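Local coordinates for DUF309 domain-containing protein (Thermus thermophilus, PDB 2CWY) that is of unknown function but folds as a small, single-chain bundle of five helices that belongs to the DUF309 family, at residues Met1-Trp5 against Leu76-Asp80; Val8-Trp12 against Leu84-Ala88; Glu35-Leu39 against Ala67-Gly71; Leu44-Ala48 against Arg60-Lys64; Ala48-Arg52 against Arg90-Ala94. All blocks are in the same frame, centred on the assembly; numbering follows the deposited sequence.

Interaction 1 of 5, residues Met1-Trp5 against Leu76-Asp80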
# COMPACT_ATOMS: atom_id res chain seq x y z
N MSE A 1 8.64 9.81 -13.79
CA MSE A 1 8.31 10.07 -12.36
C MSE A 1 7.61 8.91 -11.66
O MSE A 1 6.61 8.38 -12.14
CB MSE A 1 7.41 11.30 -12.24
CG MSE A 1 8.11 12.63 -12.35
SE MSE A 1 6.75 13.97 -12.16
CE MSE A 1 5.77 13.56 -13.79
N VAL A 2 8.16 8.54 -10.51
CA VAL A 2 7.60 7.48 -9.70
C VAL A 2 7.61 8.04 -8.29
O VAL A 2 8.31 9.01 -8.02
CB VAL A 2 8.44 6.20 -9.79
CG1 VAL A 2 8.45 5.70 -11.23
CG2 VAL A 2 9.86 6.47 -9.32
N PRO A 3 6.85 7.44 -7.38
CA PRO A 3 6.81 7.95 -6.00
C PRO A 3 8.18 8.09 -5.32
O PRO A 3 9.09 7.32 -5.60
CB PRO A 3 5.95 6.91 -5.27
CG PRO A 3 5.11 6.30 -6.35
CD PRO A 3 6.09 6.18 -7.49
N ASP A 4 8.31 9.08 -4.44
CA ASP A 4 9.53 9.23 -3.64
C ASP A 4 9.07 8.45 -2.40
O ASP A 4 8.34 8.98 -1.57
CB ASP A 4 9.77 10.69 -3.24
CG ASP A 4 10.92 10.83 -2.25
OD1 ASP A 4 11.13 9.92 -1.42
OD2 ASP A 4 11.62 11.87 -2.28
N TRP A 5 9.47 7.18 -2.30
CA TRP A 5 9.01 6.36 -1.18
C TRP A 5 9.41 6.86 0.20
O TRP A 5 8.75 6.55 1.19
CB TRP A 5 9.45 4.90 -1.41
CG TRP A 5 8.78 4.25 -2.61
CD1 TRP A 5 9.38 3.80 -3.75
CD2 TRP A 5 7.38 3.94 -2.75
NE1 TRP A 5 8.44 3.23 -4.59
CE2 TRP A 5 7.21 3.31 -4.00
CE3 TRP A 5 6.26 4.13 -1.93
CZ2 TRP A 5 5.95 2.87 -4.45
CZ3 TRP A 5 5.01 3.69 -2.38
CH2 TRP A 5 4.87 3.06 -3.63
N LEU A 76 10.59 -3.45 -5.55
CA LEU A 76 10.08 -3.04 -6.85
C LEU A 76 9.82 -1.54 -6.73
O LEU A 76 9.27 -1.07 -5.73
CB LEU A 76 8.79 -3.79 -7.19
CG LEU A 76 8.21 -3.52 -8.57
CD1 LEU A 76 9.21 -3.95 -9.65
CD2 LEU A 76 6.90 -4.28 -8.72
N MSE A 77 10.23 -0.80 -7.76
CA MSE A 77 10.07 0.65 -7.79
C MSE A 77 10.83 1.33 -6.65
O MSE A 77 10.52 2.47 -6.30
CB MSE A 77 8.59 1.04 -7.71
CG MSE A 77 7.72 0.52 -8.83
SE MSE A 77 6.01 1.46 -8.86
CE MSE A 77 6.60 3.10 -9.69
N GLY A 78 11.80 0.63 -6.07
CA GLY A 78 12.59 1.18 -4.98
C GLY A 78 11.95 0.99 -3.62
O GLY A 78 12.38 1.59 -2.63
N LEU A 79 10.93 0.13 -3.56
CA LEU A 79 10.20 -0.14 -2.32
C LEU A 79 10.27 -1.60 -1.83
O LEU A 79 10.06 -2.53 -2.60
CB LEU A 79 8.71 0.23 -2.49
CG LEU A 79 7.80 -0.14 -1.31
CD1 LEU A 79 8.16 0.72 -0.10
CD2 LEU A 79 6.35 0.05 -1.71
N ASP A 80 10.58 -1.78 -0.55
CA ASP A 80 10.59 -3.12 0.03
C ASP A 80 9.15 -3.36 0.49
O ASP A 80 8.82 -3.21 1.67
CB ASP A 80 11.54 -3.17 1.23
CG ASP A 80 11.58 -4.54 1.90
OD1 ASP A 80 10.79 -5.43 1.51
OD2 ASP A 80 12.40 -4.71 2.82

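Interaction 2 of 5, residues Val8-Trp12 against Leu84-Ala88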
# COMPACT_ATOMS: atom_id res chain seq x y z
N VAL A 8 6.52 9.00 1.00
CA VAL A 8 5.32 8.20 1.18
C VAL A 8 5.36 7.45 2.50
O VAL A 8 4.37 7.41 3.23
CB VAL A 8 5.14 7.21 0.01
CG1 VAL A 8 3.93 6.31 0.26
CG2 VAL A 8 4.95 7.99 -1.30
N LEU A 9 6.50 6.85 2.81
CA LEU A 9 6.62 6.11 4.06
C LEU A 9 6.58 7.10 5.23
O LEU A 9 6.24 6.72 6.36
CB LEU A 9 7.91 5.29 4.06
CG LEU A 9 7.91 4.19 3.00
CD1 LEU A 9 9.23 3.45 3.01
CD2 LEU A 9 6.74 3.24 3.26
N GLY A 10 6.92 8.35 4.96
CA GLY A 10 6.87 9.39 5.98
C GLY A 10 5.42 9.61 6.37
O GLY A 10 5.09 9.71 7.55
N LEU A 11 4.54 9.69 5.37
CA LEU A 11 3.12 9.87 5.64
C LEU A 11 2.60 8.66 6.41
O LEU A 11 1.84 8.80 7.37
CB LEU A 11 2.33 9.97 4.32
CG LEU A 11 2.65 11.16 3.41
CD1 LEU A 11 2.06 10.88 2.03
CD2 LEU A 11 2.07 12.44 4.01
N TRP A 12 3.02 7.48 5.97
CA TRP A 12 2.61 6.22 6.60
C TRP A 12 3.02 6.18 8.07
O TRP A 12 2.24 5.78 8.94
CB TRP A 12 3.23 5.04 5.87
CG TRP A 12 2.84 3.68 6.40
CD1 TRP A 12 3.26 3.10 7.57
CD2 TRP A 12 1.99 2.72 5.75
NE1 TRP A 12 2.72 1.84 7.69
CE2 TRP A 12 1.94 1.58 6.59
CE3 TRP A 12 1.27 2.71 4.55
CZ2 TRP A 12 1.20 0.44 6.26
CZ3 TRP A 12 0.52 1.56 4.23
CH2 TRP A 12 0.50 0.45 5.08
N LEU A 84 6.42 -3.67 4.19
CA LEU A 84 5.21 -2.87 4.36
C LEU A 84 4.00 -3.77 4.55
O LEU A 84 3.13 -3.50 5.37
CB LEU A 84 5.00 -1.97 3.14
CG LEU A 84 3.90 -0.92 3.24
CD1 LEU A 84 4.12 -0.03 4.47
CD2 LEU A 84 3.92 -0.06 1.96
N LEU A 85 3.93 -4.84 3.76
CA LEU A 85 2.82 -5.78 3.87
C LEU A 85 2.89 -6.47 5.23
O LEU A 85 1.86 -6.71 5.86
CB LEU A 85 2.91 -6.81 2.74
CG LEU A 85 1.98 -8.03 2.78
CD1 LEU A 85 0.54 -7.62 2.67
CD2 LEU A 85 2.35 -8.96 1.63
N GLN A 86 4.10 -6.80 5.67
CA GLN A 86 4.29 -7.44 6.98
C GLN A 86 3.76 -6.52 8.08
O GLN A 86 3.05 -6.97 8.99
CB GLN A 86 5.77 -7.72 7.23
CG GLN A 86 6.09 -8.29 8.62
CD GLN A 86 7.56 -8.63 8.76
OE1 GLN A 86 8.42 -7.75 8.81
NE2 GLN A 86 7.86 -9.92 8.79
N GLU A 87 4.08 -5.23 7.99
CA GLU A 87 3.62 -4.27 8.99
C GLU A 87 2.10 -4.15 8.97
O GLU A 87 1.45 -4.19 10.02
CB GLU A 87 4.25 -2.89 8.79
CG GLU A 87 3.78 -1.87 9.87
CD GLU A 87 4.22 -0.44 9.60
OE1 GLU A 87 3.55 0.49 10.10
OE2 GLU A 87 5.24 -0.23 8.90
N ALA A 88 1.53 -4.00 7.78
CA ALA A 88 0.07 -3.89 7.65
C ALA A 88 -0.61 -5.10 8.27
O ALA A 88 -1.58 -4.97 9.03
CB ALA A 88 -0.33 -3.77 6.19

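Interaction 3 of 5, residues Glu35-Leu39 against Ala67-Gly71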
# COMPACT_ATOMS: atom_id res chain seq x y z
N GLU A 35 4.30 -2.63 -11.96
CA GLU A 35 4.31 -1.34 -11.28
C GLU A 35 2.89 -0.95 -10.86
O GLU A 35 2.68 -0.47 -9.74
CB GLU A 35 4.91 -0.28 -12.20
CG GLU A 35 6.41 -0.44 -12.41
CD GLU A 35 6.79 -1.72 -13.15
OE1 GLU A 35 7.81 -2.33 -12.77
OE2 GLU A 35 6.09 -2.12 -14.11
N ARG A 36 1.93 -1.14 -11.76
CA ARG A 36 0.54 -0.79 -11.45
C ARG A 36 0.04 -1.69 -10.33
O ARG A 36 -0.66 -1.23 -9.42
CB ARG A 36 -0.35 -0.92 -12.71
CG ARG A 36 -1.68 -0.14 -12.62
CD ARG A 36 -2.61 -0.42 -13.83
NE ARG A 36 -3.90 0.28 -13.72
CZ ARG A 36 -4.12 1.52 -14.15
NH1 ARG A 36 -3.15 2.21 -14.74
NH2 ARG A 36 -5.32 2.08 -13.99
N ARG A 37 0.41 -2.96 -10.36
CA ARG A 37 -0.03 -3.88 -9.31
C ARG A 37 0.56 -3.45 -7.96
O ARG A 37 -0.15 -3.42 -6.95
CB ARG A 37 0.40 -5.31 -9.66
CG ARG A 37 -0.52 -5.99 -10.67
CD ARG A 37 0.09 -7.28 -11.18
NE ARG A 37 0.44 -8.18 -10.08
CZ ARG A 37 1.36 -9.13 -10.17
NH1 ARG A 37 2.02 -9.30 -11.31
NH2 ARG A 37 1.63 -9.89 -9.12
N LEU A 38 1.84 -3.12 -7.96
CA LEU A 38 2.49 -2.69 -6.74
C LEU A 38 1.80 -1.46 -6.16
O LEU A 38 1.49 -1.42 -4.97
CB LEU A 38 3.95 -2.37 -6.99
CG LEU A 38 4.62 -1.70 -5.80
CD1 LEU A 38 4.83 -2.72 -4.68
CD2 LEU A 38 5.91 -1.10 -6.22
N LEU A 39 1.55 -0.45 -7.00
CA LEU A 39 0.91 0.78 -6.52
C LEU A 39 -0.48 0.51 -5.94
O LEU A 39 -0.82 1.02 -4.87
CB LEU A 39 0.85 1.81 -7.66
CG LEU A 39 2.24 2.36 -8.03
CD1 LEU A 39 2.22 2.95 -9.43
CD2 LEU A 39 2.67 3.42 -7.00
N ALA A 67 -3.53 -10.12 -3.24
CA ALA A 67 -3.77 -10.64 -4.58
C ALA A 67 -2.94 -9.88 -5.62
O ALA A 67 -2.42 -10.46 -6.57
CB ALA A 67 -5.25 -10.53 -4.92
N ARG A 68 -2.81 -8.57 -5.43
CA ARG A 68 -2.05 -7.75 -6.35
C ARG A 68 -0.54 -7.91 -6.18
O ARG A 68 0.21 -7.88 -7.17
CB ARG A 68 -2.39 -6.27 -6.15
CG ARG A 68 -3.87 -5.91 -6.18
CD ARG A 68 -4.40 -5.70 -7.58
NE ARG A 68 -5.79 -5.24 -7.56
CZ ARG A 68 -6.82 -6.01 -7.23
NH1 ARG A 68 -6.62 -7.28 -6.90
NH2 ARG A 68 -8.05 -5.51 -7.22
N LEU A 69 -0.09 -8.05 -4.94
CA LEU A 69 1.35 -8.14 -4.64
C LEU A 69 1.94 -9.52 -4.87
O LEU A 69 3.15 -9.68 -5.05
CB LEU A 69 1.60 -7.70 -3.20
CG LEU A 69 1.16 -6.25 -2.91
CD1 LEU A 69 1.10 -6.01 -1.42
CD2 LEU A 69 2.14 -5.27 -3.58
N GLU A 70 1.07 -10.52 -4.86
CA GLU A 70 1.50 -11.90 -5.04
C GLU A 70 2.31 -12.12 -6.31
O GLU A 70 1.83 -11.83 -7.41
CB GLU A 70 0.28 -12.82 -5.07
CG GLU A 70 0.65 -14.29 -5.25
CD GLU A 70 1.36 -14.87 -4.04
OE1 GLU A 70 2.36 -14.27 -3.58
OE2 GLU A 70 0.91 -15.92 -3.54
N GLY A 71 3.53 -12.62 -6.15
CA GLY A 71 4.36 -12.91 -7.30
C GLY A 71 5.22 -11.78 -7.82
O GLY A 71 5.98 -11.97 -8.77

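Interaction 4 of 5, residues Leu44-Ala48 against Arg60-Lys64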
# COMPACT_ATOMS: atom_id res chain seq x y z
N LEU A 44 -4.12 -0.29 -1.32
CA LEU A 44 -5.09 -1.13 -0.60
C LEU A 44 -4.66 -1.41 0.84
O LEU A 44 -5.51 -1.59 1.72
CB LEU A 44 -5.32 -2.44 -1.37
CG LEU A 44 -6.09 -2.28 -2.70
CD1 LEU A 44 -5.90 -3.52 -3.60
CD2 LEU A 44 -7.56 -2.06 -2.38
N LEU A 45 -3.36 -1.47 1.09
CA LEU A 45 -2.87 -1.68 2.46
C LEU A 45 -3.17 -0.40 3.25
O LEU A 45 -3.65 -0.46 4.39
CB LEU A 45 -1.36 -1.94 2.47
CG LEU A 45 -0.90 -3.22 1.77
CD1 LEU A 45 0.61 -3.36 1.94
CD2 LEU A 45 -1.61 -4.42 2.36
N ALA A 46 -2.89 0.75 2.64
CA ALA A 46 -3.17 2.02 3.31
C ALA A 46 -4.68 2.10 3.59
O ALA A 46 -5.10 2.47 4.69
CB ALA A 46 -2.72 3.20 2.43
N ALA A 47 -5.48 1.74 2.59
CA ALA A 47 -6.94 1.78 2.72
C ALA A 47 -7.43 0.88 3.85
O ALA A 47 -8.37 1.23 4.56
CB ALA A 47 -7.59 1.38 1.38
N ALA A 48 -6.80 -0.28 4.01
CA ALA A 48 -7.18 -1.22 5.06
C ALA A 48 -6.97 -0.59 6.43
O ALA A 48 -7.84 -0.66 7.29
CB ALA A 48 -6.34 -2.49 4.95
N ARG A 60 -10.78 -7.20 3.90
CA ARG A 60 -11.14 -7.30 2.48
C ARG A 60 -10.07 -6.57 1.66
O ARG A 60 -9.58 -7.08 0.64
CB ARG A 60 -12.53 -6.69 2.23
CG ARG A 60 -13.04 -6.88 0.81
CD ARG A 60 -14.50 -6.43 0.66
NE ARG A 60 -15.05 -6.79 -0.65
CZ ARG A 60 -16.30 -6.53 -1.03
NH1 ARG A 60 -17.13 -5.90 -0.21
NH2 ARG A 60 -16.71 -6.89 -2.24
N ASN A 61 -9.69 -5.38 2.12
CA ASN A 61 -8.64 -4.60 1.47
C ASN A 61 -7.29 -5.34 1.55
O ASN A 61 -6.56 -5.39 0.56
CB ASN A 61 -8.55 -3.21 2.11
CG ASN A 61 -9.62 -2.25 1.58
OD1 ASN A 61 -9.85 -1.18 2.15
ND2 ASN A 61 -10.26 -2.63 0.49
N LEU A 62 -6.96 -5.92 2.70
CA LEU A 62 -5.70 -6.66 2.83
C LEU A 62 -5.67 -7.81 1.82
O LEU A 62 -4.66 -8.04 1.16
CB LEU A 62 -5.50 -7.22 4.24
CG LEU A 62 -4.29 -8.14 4.40
CD1 LEU A 62 -3.02 -7.39 4.07
CD2 LEU A 62 -4.24 -8.68 5.82
N ARG A 63 -6.79 -8.54 1.71
CA ARG A 63 -6.89 -9.66 0.78
C ARG A 63 -6.67 -9.20 -0.67
O ARG A 63 -5.94 -9.84 -1.43
CB ARG A 63 -8.27 -10.34 0.89
CG ARG A 63 -8.64 -11.18 -0.35
CD ARG A 63 -9.89 -12.04 -0.14
NE ARG A 63 -11.02 -11.32 0.43
CZ ARG A 63 -11.63 -10.27 -0.14
NH1 ARG A 63 -11.22 -9.80 -1.31
NH2 ARG A 63 -12.67 -9.71 0.47
N LYS A 64 -7.29 -8.09 -1.04
CA LYS A 64 -7.12 -7.57 -2.40
C LYS A 64 -5.68 -7.13 -2.62
O LYS A 64 -5.11 -7.33 -3.70
CB LYS A 64 -8.08 -6.40 -2.63
CG LYS A 64 -9.54 -6.84 -2.61
CD LYS A 64 -10.48 -5.66 -2.48
CE LYS A 64 -10.44 -4.77 -3.69
NZ LYS A 64 -11.43 -3.65 -3.53

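Interaction 5 of 5, residues Ala48-Arg52 against Arg90-Ala94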
# COMPACT_ATOMS: atom_id res chain seq x y z
N ALA A 48 -6.80 -0.28 4.01
CA ALA A 48 -7.18 -1.22 5.06
C ALA A 48 -6.97 -0.59 6.43
O ALA A 48 -7.84 -0.66 7.29
CB ALA A 48 -6.34 -2.49 4.95
N LEU A 49 -5.81 0.03 6.63
CA LEU A 49 -5.53 0.65 7.92
C LEU A 49 -6.43 1.84 8.20
O LEU A 49 -6.82 2.07 9.35
CB LEU A 49 -4.06 1.04 8.00
CG LEU A 49 -3.13 -0.16 7.89
CD1 LEU A 49 -1.68 0.30 7.99
CD2 LEU A 49 -3.44 -1.17 8.99
N HIS A 50 -6.78 2.59 7.15
CA HIS A 50 -7.67 3.74 7.30
C HIS A 50 -9.05 3.23 7.73
O HIS A 50 -9.66 3.78 8.65
CB HIS A 50 -7.80 4.50 5.97
CG HIS A 50 -8.82 5.59 6.01
ND1 HIS A 50 -8.69 6.71 6.80
CD2 HIS A 50 -10.01 5.72 5.37
CE1 HIS A 50 -9.75 7.48 6.65
NE2 HIS A 50 -10.57 6.90 5.79
N GLN A 51 -9.53 2.18 7.08
CA GLN A 51 -10.83 1.63 7.45
C GLN A 51 -10.85 1.18 8.90
O GLN A 51 -11.81 1.43 9.61
CB GLN A 51 -11.20 0.44 6.56
CG GLN A 51 -11.64 0.85 5.15
CD GLN A 51 -12.88 1.72 5.15
OE1 GLN A 51 -13.94 1.31 5.60
NE2 GLN A 51 -12.75 2.94 4.61
N ARG A 52 -9.78 0.54 9.34
CA ARG A 52 -9.74 0.06 10.72
C ARG A 52 -9.70 1.20 11.73
O ARG A 52 -10.20 1.06 12.85
CB ARG A 52 -8.58 -0.93 10.88
CG ARG A 52 -8.98 -2.29 10.27
CD ARG A 52 -9.89 -3.06 11.26
NE ARG A 52 -9.08 -3.38 12.42
CZ ARG A 52 -8.34 -4.47 12.54
NH1 ARG A 52 -7.60 -4.63 13.62
NH2 ARG A 52 -8.38 -5.43 11.63
N ARG A 90 0.46 -7.12 10.60
CA ARG A 90 0.54 -7.08 12.05
C ARG A 90 -0.42 -6.07 12.64
O ARG A 90 -1.12 -6.38 13.62
CB ARG A 90 1.98 -6.80 12.49
CG ARG A 90 2.85 -8.01 12.28
CD ARG A 90 4.31 -7.74 12.55
NE ARG A 90 5.10 -8.96 12.37
CZ ARG A 90 6.42 -8.95 12.20
NH1 ARG A 90 7.07 -7.80 12.19
NH2 ARG A 90 7.07 -10.09 12.03
N ARG A 91 -0.50 -4.88 12.05
CA ARG A 91 -1.42 -3.86 12.55
C ARG A 91 -2.88 -4.30 12.45
O ARG A 91 -3.72 -3.88 13.25
CB ARG A 91 -1.24 -2.54 11.79
CG ARG A 91 0.03 -1.79 12.18
CD ARG A 91 0.14 -0.44 11.47
NE ARG A 91 1.35 0.28 11.87
CZ ARG A 91 1.49 0.92 13.02
NH1 ARG A 91 0.50 0.94 13.90
NH2 ARG A 91 2.64 1.53 13.31
N LEU A 92 -3.19 -5.14 11.47
CA LEU A 92 -4.55 -5.62 11.28
C LEU A 92 -4.84 -6.89 12.07
O LEU A 92 -5.99 -7.33 12.14
CB LEU A 92 -4.82 -5.88 9.79
CG LEU A 92 -4.76 -4.64 8.90
CD1 LEU A 92 -4.89 -5.05 7.43
CD2 LEU A 92 -5.86 -3.68 9.29
N GLY A 93 -3.81 -7.46 12.67
CA GLY A 93 -3.97 -8.68 13.43
C GLY A 93 -4.16 -9.86 12.49
O GLY A 93 -4.70 -10.89 12.87
N ALA A 94 -3.70 -9.69 11.25
CA ALA A 94 -3.82 -10.71 10.22
C ALA A 94 -2.58 -11.61 10.12
O ALA A 94 -2.66 -12.77 10.57
CB ALA A 94 -4.09 -10.05 8.88
OXT ALA A 94 -1.54 -11.14 9.61

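Interaction 1 of 5, residues Met1-Trp5 against Leu76-Asp80
The indole of Trp5 lies against the turn Leu76-Leu79, meeting it with one face and with its N-H edge. Over one face sits Leu79, whose CB stands 3.7 Å from the centroid of the five-membered ring of Trp5 and 9° off its normal, a CH-pi contact; Leu79 CD2 reaches on across the six-membered ring. At the edge, in the ring plane, Trp5 NE1 gives a hydrogen bond to Met77 O, 2.8 Å long but weak, bent to 126°. Pro3 CB covers the opposite face, sandwiching the ring between the N-terminal segment and the turn. The turn is a type I' beta turn, closed by paired backbone bonds between Leu76 and Leu79; Gly78 has a positive phi at which a CB would collide with the preceding carbonyl. The turn leads into helix 81-92 and segment 1-5 into helix 5-13, with Asp80 and Asp4 at the N-caps. An alanine in place of Trp5 would probably leave Met77 O without this donor and open a gap between Pro3 and Leu79. Farther out, the selenomethionine Met77 bends at chi3 (78°), which brings its CE to 3.5 Å from Val2 CG1 and also against Pro3 CD. Behind this layer Pro3, Met77 and Leu79 pack on Leu39, Leu38 and Val42 of helix 33-53, while Leu24 of helix 17-30 meets both Pro3 and Trp5.

Interaction 2 of 5, residues Val8-Trp12 against Leu84-Ala88
The indole of Trp12 has Leu84 CD1 on one face, Leu49 CD1 of helix 33-53 on the opposite side, beyond the rim near CZ2, and Glu87 OE1 at its edge. Leu84 CD1 lies over the centre of the six-membered ring of Trp12, 3.4 Å from the centroid and close to the ring normal, a close CH-pi contact. Glu87 OE1 lies in the plane of the ring and accepts the hydrogen bond from Trp12 NE1 at 2.9 Å, with a nearly straight N-H...O angle of 161°. The carboxylate itself stands almost perpendicular to the indole, their planes 86° apart, and the N-H meets OE1 from above the carboxylate plane. Farther round the rim of the ring, Ala88 CB approaches Trp12 CH2 at 4.4 Å.

These groups bridge helix 5-13 and helix 81-92 of the all-helical bundle. Their short segments run nearly parallel, 10° apart, but with axes separated by 13.5 Å, so the backbones stay well apart and long side chains span the distance. Trp12 reaches across because its CG is anti to the backbone N, which sends the indole out from its helix toward the other; Glu87 answers with a chain extended beyond CG. Leu9 CD2 adds a looser contact with Leu84 CD1 at 4.4 Å.

Glu87 OE1 has a second partner, a salt bridge to Arg91 NE one turn on, and the positive charge would probably help keep the carboxylate ionised and in place beside the indole. The Trp12 ring also meets Tyr17 edge-to-face and packs on Leu45 of helix 33-53.

Interaction 3 of 5, residues Glu35-Leu39 against Ala67-Gly71
Arg37 supplies the polar side of this contact, reaching from helix 33-53 to the C-terminal end of helix 59-69. Its NE donates to Arg68 O at 2.9 Å with an N-H...O angle of 144°; the nitrogen approaches in the carbonyl plane, although the oxygen is tilted 18° from the plane of the guanidinium. A second, weak bond runs to the same oxygen from Arg37 NH2, 3.1 Å away. Two nitrogens of one arginine thus share a single acceptor. The bend at chi3 (55°) folds the chain back so that both can face it. Glu70 O also lies near the edge of the guanidinium, but its angle to NH2 is poor for a hydrogen bond.

Apolar contact is concentrated on the neighbouring pair, where Leu38 CD1 meets Leu69 CD2 at 3.9 Å, the two side chains crossing at a slant. Trp81 of helix 81-92 packs on both leucines and continues this buried layer. The aliphatic start of Arg68 rests against the backbone, with CB 3.7 Å from Arg37 O, whereas its polar end turns elsewhere and NE binds Gln40 OE1.

Arg68 O belongs to the last turn of its helix, and Glu70 is the first residue to leave helical geometry. A cationic side chain at that end would probably interact favourably with the helix dipole while fastening the terminus to the adjoining helix.

Interaction 4 of 5, residues Leu44-Ala48 against Arg60-Lys64
Leu44-Ala48 and Arg60-Lys64 run antiparallel, their axes 8.0 Å apart at closest approach and their directions 167° apart, with the CA atoms of Ala48 and Asn61 only 5.1 Å from each other. Helix 33-53 and helix 59-69 thus form a tightly packed helical hairpin within the bundle, and the small side chains of Ala47 and Ala48 let the second helix come this close.

Asn61 enters the groove on that side. Its CB lies 3.7 Å from Ala48 CB and also rests on Leu44 O, while OD1 turns to the alanine side, 3.5 Å from Ala47 CB, and ND2 faces Leu44 CD2. With CG anti to the carbonyl carbon (chi1 -80°), the amide is directed along the surface of helix 33-53, and its contacts with Leu44-Ala48 are van der Waals in kind. Replacing Asn61 by a glycine would probably open a gap over Ala47 and Ala48 and remove the filling between Leu44 and the alanines.

Leu44 meets the opposing helix a turn away from the alanines. Its CD1 touches Lys64 CB at 3.7 Å, the side chains crossing at about a right angle, and CD2 comes up to the aliphatic CE of the same lysine. Leu44 also packs on Ala65 and Arg68 of that helix.

On the inner side, Leu45 and Leu62 face the rest of the bundle, and Leu85 of helix 81-92 packs against both. Between the two hairpin helices, this inner contact is made by the methyl groups Leu45 CD2 and Leu62 CD1, 3.7 Å apart.

Interaction 5 of 5, residues Ala48-Arg52 against Arg90-Ala94
Arg52 reaches across to Leu92 O with two nitrogens. The bond from Arg52 NH2 to Leu92 O is the better one, 3.1 Å long with an N-H...O angle of 156°; that from NH1 is weak at 3.5 Å. The arginine thus binds a carbonyl at the C-terminal end of helix 81-92, where Gly93, with positive phi, closes the last turn in a Schellman motif. Bends at chi2 and chi3 (-79° and -66°) curl the chain of Arg52 over Leu92, placing Leu92 CD2 over one face of the guanidinium, toward its rim, and 3.6 Å from Arg52 CG.

Beneath this polar cover the leucine packs into helix 33-53. Its CD1 meets Ala48 CB at 3.8 Å, and its other methyl presses on Leu49. Arg91 flanks the site, its CB and CD lying against the methyls of Leu49 at about a right angle; its charged end turns away to a salt bridge with Glu87. Leu62 of helix 59-69 also packs on Leu92. The tightest carbon pair is Leu49 CD2 with Leu92 CD2, at 3.5 Å.

Along the chain, the first segments follow the order of interactions 1 to 5, and the loops closed by interactions 1 and 2 both enclose interactions 3 and 4. Helix 33-53 is common to interactions 3, 4 and 5: interactions 3 and 4 join it to helix 59-69, with centres 12 Å apart, and interaction 5 joins it to helix 81-92. Interactions 4 and 5 share Ala48 and lie 8 Å apart between centres. Interaction 2 ties helix 5-13 to helix 81-92 and touches interactions 4 and 5. Interaction 1 lies across the chain's centre from interaction 5, about 22 Å away centre to centre, so chain beginning and end are fastened at opposite ends of the bundle.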